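Antigen MTB48, Mycobacterial protein (Mycobacterium smegmatis, PDB 4WJ1) belongs to the ESX-1 type VII secretion system and probably takes part in DNA conjugation, at least in the recipient strain. Local coordinates at residues 146-157 / 222-230. Residues are numbered along the deposited sequence; the frame is centred on the assembly and turned at random.
Sequences IHSGDTQALSMK and DAHDKLVAN
His224 reaches from helix 187-230 into the loop that precedes helix 154-178. Its CB points toward that loop, and with CG anti to the backbone N (chi1 -171°) the ring is carried in among the backbone carbonyls. ND1 lies 4.0 Å from CB of Ala153, small enough to let the ring come close, and shares a water with the carbonyl oxygen of Thr151. CE1 is 3.9 Å from Asp150 O, while Thr151 O lies at the ring edge, in its plane. At the tip, NE2 is hydrogen-bonded to OD2 of Asp37, which helps fix the ring's rotation. A histidine suits this buried place because its two nitrogens can each find a polar partner.

The loop links two helices of the EspB PPE domain, 139-147 and 154-178, and is shaped by a type I turn from Asp150 to Ala153. Asp150 also forms an Asx turn: OD1 accepts Gln152 N at 3.1 Å from above the carboxylate plane, and OD2 takes Leu154 N, the first residue of the next helix.

Lys157, long enough to span the two helices, brings NZ to the syn lone pair of Asp225 OD1 at 2.8 Å, a salt bridge; the same ammonium is hydrogen-bonded to Gln152 O, tying the loop to helix 187-230. Toward that helix's end methyl groups do most of the touching, though a water links His147 NE2 to Val228 O. Branched Val228 sets CG2 3.4 Å from Thr151 O and also against Ile146 CG2, while apolar Ile146 packs CD1 at 4.0 Å on CD2 of Leu227, whose other neighbours include Ala265 and Tyr269 of helix 248-272.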
loop_
_atom_site.group_PDB
_atom_site.type_symbol
_atom_site.label_atom_id
_atom_site.label_comp_id
_atom_site.label_asym_id
_atom_site.label_seq_id
_atom_site.Cartn_x
_atom_site.Cartn_y
_atom_site.Cartn_z
ATOM N N ILE A 146 -8.180 -29.694 4.684
ATOM C CA ILE A 146 -7.458 -28.876 5.649
ATOM C C ILE A 146 -6.021 -29.378 5.829
ATOM O O ILE A 146 -5.068 -28.595 5.813
ATOM C CB ILE A 146 -8.187 -28.860 7.016
ATOM C CG1 ILE A 146 -9.481 -28.061 6.902
ATOM C CG2 ILE A 146 -7.321 -28.237 8.093
ATOM C CD1 ILE A 146 -10.425 -28.281 8.049
ATOM N N HIS A 147 -5.849 -30.687 5.973
ATOM C CA HIS A 147 -4.541 -31.169 6.380
ATOM C C HIS A 147 -3.622 -31.529 5.221
ATOM O O HIS A 147 -2.430 -31.738 5.425
ATOM C CB HIS A 147 -4.705 -32.330 7.347
ATOM C CG HIS A 147 -5.168 -31.888 8.701
ATOM N ND1 HIS A 147 -4.300 -31.593 9.722
ATOM C CD2 HIS A 147 -6.418 -31.635 9.173
ATOM C CE1 HIS A 147 -4.990 -31.185 10.783
ATOM N NE2 HIS A 147 -6.272 -31.205 10.469
ATOM N N SER A 148 -4.144 -31.522 4.001
ATOM C CA SER A 148 -3.282 -31.729 2.848
ATOM C C SER A 148 -2.618 -30.410 2.447
ATOM O O SER A 148 -1.729 -30.370 1.598
ATOM C CB SER A 148 -4.068 -32.324 1.682
ATOM O OG SER A 148 -4.748 -31.310 0.978
ATOM N N GLY A 149 -3.050 -29.321 3.062
ATOM C CA GLY A 149 -2.418 -28.043 2.817
ATOM C C GLY A 149 -1.426 -27.736 3.920
ATOM O O GLY A 149 -0.887 -28.645 4.567
ATOM N N ASP A 150 -1.194 -26.450 4.142
ATOM C CA ASP A 150 -0.316 -26.005 5.209
ATOM C C ASP A 150 -1.136 -25.564 6.414
ATOM O O ASP A 150 -1.582 -24.422 6.500
ATOM C CB ASP A 150 0.586 -24.863 4.724
ATOM C CG ASP A 150 1.434 -24.276 5.839
ATOM O OD1 ASP A 150 1.653 -24.976 6.861
ATOM O OD2 ASP A 150 1.877 -23.111 5.692
ATOM N N THR A 151 -1.291 -26.472 7.361
ATOM C CA THR A 151 -2.145 -26.266 8.518
ATOM C C THR A 151 -1.626 -25.145 9.405
ATOM O O THR A 151 -2.297 -24.743 10.367
ATOM C CB THR A 151 -2.278 -27.585 9.346
ATOM O OG1 THR A 151 -1.007 -27.941 9.906
ATOM C CG2 THR A 151 -2.738 -28.707 8.452
ATOM N N GLN A 152 -0.443 -24.629 9.082
ATOM C CA GLN A 152 0.113 -23.524 9.853
ATOM C C GLN A 152 -0.016 -22.172 9.150
ATOM O O GLN A 152 0.316 -21.131 9.734
ATOM C CB GLN A 152 1.574 -23.780 10.155
ATOM C CG GLN A 152 1.810 -24.715 11.312
ATOM C CD GLN A 152 3.288 -24.954 11.518
ATOM O OE1 GLN A 152 3.885 -25.838 10.893
ATOM N NE2 GLN A 152 3.896 -24.143 12.368
ATOM N N ALA A 153 -0.466 -22.204 7.895
ATOM C CA ALA A 153 -0.637 -20.996 7.080
ATOM C C ALA A 153 0.583 -20.105 7.149
ATOM O O ALA A 153 0.466 -18.893 7.310
ATOM C CB ALA A 153 -1.866 -20.227 7.515
ATOM N N LEU A 154 1.748 -20.730 7.054
ATOM C CA LEU A 154 3.024 -20.032 7.149
ATOM C C LEU A 154 3.214 -18.970 6.082
ATOM O O LEU A 154 3.818 -17.932 6.354
ATOM C CB LEU A 154 4.180 -21.029 7.072
ATOM C CG LEU A 154 4.201 -22.040 8.215
ATOM C CD1 LEU A 154 5.323 -23.049 8.010
ATOM C CD2 LEU A 154 4.360 -21.295 9.528
ATOM N N SER A 155 2.739 -19.243 4.866
ATOM C CA SER A 155 2.849 -18.272 3.778
ATOM C C SER A 155 2.067 -17.008 4.133
ATOM O O SER A 155 2.613 -15.903 4.127
ATOM C CB SER A 155 2.345 -18.852 2.457
ATOM O OG SER A 155 2.495 -17.907 1.405
HETATM N N MSE A 156 0.796 -17.198 4.478
HETATM C CA MSE A 156 -0.064 -16.107 4.891
HETATM C C MSE A 156 0.502 -15.371 6.091
HETATM O O MSE A 156 0.459 -14.142 6.145
HETATM C CB MSE A 156 -1.473 -16.625 5.185
HETATM C CG MSE A 156 -2.260 -16.908 3.910
HETATM SE SE MSE A 156 -2.336 -15.357 2.703
HETATM C CE MSE A 156 -2.811 -13.989 3.973
ATOM N N LYS A 157 1.072 -16.104 7.037
ATOM C CA LYS A 157 1.647 -15.457 8.212
ATOM C C LYS A 157 2.866 -14.625 7.832
ATOM O O LYS A 157 3.090 -13.565 8.394
ATOM C CB LYS A 157 2.004 -16.486 9.282
ATOM C CG LYS A 157 0.783 -16.967 10.063
ATOM C CD LYS A 157 1.050 -18.243 10.845
ATOM C CE LYS A 157 -0.167 -18.623 11.680
ATOM N NZ LYS A 157 -0.130 -20.058 12.109
ATOM N N ASP A 222 -5.390 -16.142 12.336
ATOM C CA ASP A 222 -5.901 -16.526 13.647
ATOM C C ASP A 222 -7.095 -17.453 13.493
ATOM O O ASP A 222 -7.193 -18.471 14.183
ATOM C CB ASP A 222 -6.295 -15.308 14.479
ATOM C CG ASP A 222 -5.084 -14.532 14.993
ATOM O OD1 ASP A 222 -3.946 -15.010 14.798
ATOM O OD2 ASP A 222 -5.272 -13.449 15.603
ATOM N N ALA A 223 -7.996 -17.105 12.583
ATOM C CA ALA A 223 -9.186 -17.918 12.360
ATOM C C ALA A 223 -8.807 -19.284 11.811
ATOM O O ALA A 223 -9.445 -20.289 12.112
ATOM C CB ALA A 223 -10.130 -17.231 11.424
ATOM N N HIS A 224 -7.756 -19.317 11.006
ATOM C CA HIS A 224 -7.345 -20.557 10.403
ATOM C C HIS A 224 -6.687 -21.470 11.445
ATOM O O HIS A 224 -6.931 -22.673 11.456
ATOM C CB HIS A 224 -6.397 -20.296 9.235
ATOM C CG HIS A 224 -6.101 -21.518 8.435
ATOM N ND1 HIS A 224 -5.066 -22.380 8.747
ATOM C CD2 HIS A 224 -6.719 -22.056 7.358
ATOM C CE1 HIS A 224 -5.049 -23.372 7.884
ATOM N NE2 HIS A 224 -6.046 -23.206 7.027
ATOM N N ASP A 225 -5.848 -20.879 12.298
ATOM C CA ASP A 225 -5.280 -21.553 13.460
ATOM C C ASP A 225 -6.376 -22.230 14.275
ATOM O O ASP A 225 -6.285 -23.415 14.613
ATOM C CB ASP A 225 -4.519 -20.560 14.350
ATOM C CG ASP A 225 -3.138 -20.199 13.800
ATOM O OD1 ASP A 225 -2.730 -20.731 12.746
ATOM O OD2 ASP A 225 -2.450 -19.377 14.437
ATOM N N LYS A 226 -7.415 -21.468 14.583
ATOM C CA LYS A 226 -8.536 -21.980 15.365
ATOM C C LYS A 226 -9.268 -23.094 14.608
ATOM O O LYS A 226 -9.773 -24.040 15.214
ATOM C CB LYS A 226 -9.486 -20.836 15.710
ATOM C CG LYS A 226 -10.548 -21.138 16.754
ATOM C CD LYS A 226 -11.041 -19.831 17.384
ATOM C CE LYS A 226 -12.564 -19.778 17.501
ATOM N NZ LYS A 226 -13.089 -18.366 17.380
ATOM N N LEU A 227 -9.313 -22.987 13.282
ATOM C CA LEU A 227 -9.980 -23.994 12.472
ATOM C C LEU A 227 -9.205 -25.305 12.577
ATOM O O LEU A 227 -9.767 -26.367 12.820
ATOM C CB LEU A 227 -10.080 -23.545 11.017
ATOM C CG LEU A 227 -10.480 -24.669 10.065
ATOM C CD1 LEU A 227 -11.942 -25.035 10.248
ATOM C CD2 LEU A 227 -10.167 -24.311 8.628
ATOM N N VAL A 228 -7.894 -25.217 12.417
ATOM C CA VAL A 228 -7.048 -26.389 12.500
ATOM C C VAL A 228 -7.135 -27.032 13.890
ATOM O O VAL A 228 -7.187 -28.251 14.018
ATOM C CB VAL A 228 -5.604 -26.027 12.160
ATOM C CG1 VAL A 228 -4.656 -27.175 12.527
ATOM C CG2 VAL A 228 -5.513 -25.687 10.687
ATOM N N ALA A 229 -7.197 -26.194 14.915
ATOM C CA ALA A 229 -7.289 -26.635 16.302
ATOM C C ALA A 229 -8.610 -27.317 16.644
ATOM O O ALA A 229 -8.622 -28.321 17.351
ATOM C CB ALA A 229 -7.064 -25.445 17.240
ATOM N N ASN A 230 -9.723 -26.778 16.160
ATOM C CA ASN A 230 -11.015 -27.322 16.548
ATOM C C ASN A 230 -11.638 -28.273 15.544
ATOM O O ASN A 230 -12.611 -28.945 15.864
ATOM C CB ASN A 230 -12.010 -26.197 16.819
ATOM C CG ASN A 230 -11.570 -25.310 17.945
ATOM O OD1 ASN A 230 -10.737 -25.707 18.764
ATOM N ND2 ASN A 230 -12.114 -24.089 17.994
HETATM O O HOH W 1 -8.041 -29.841 12.176
HETATM O O HOH W 2 -3.139 -22.000 10.711
#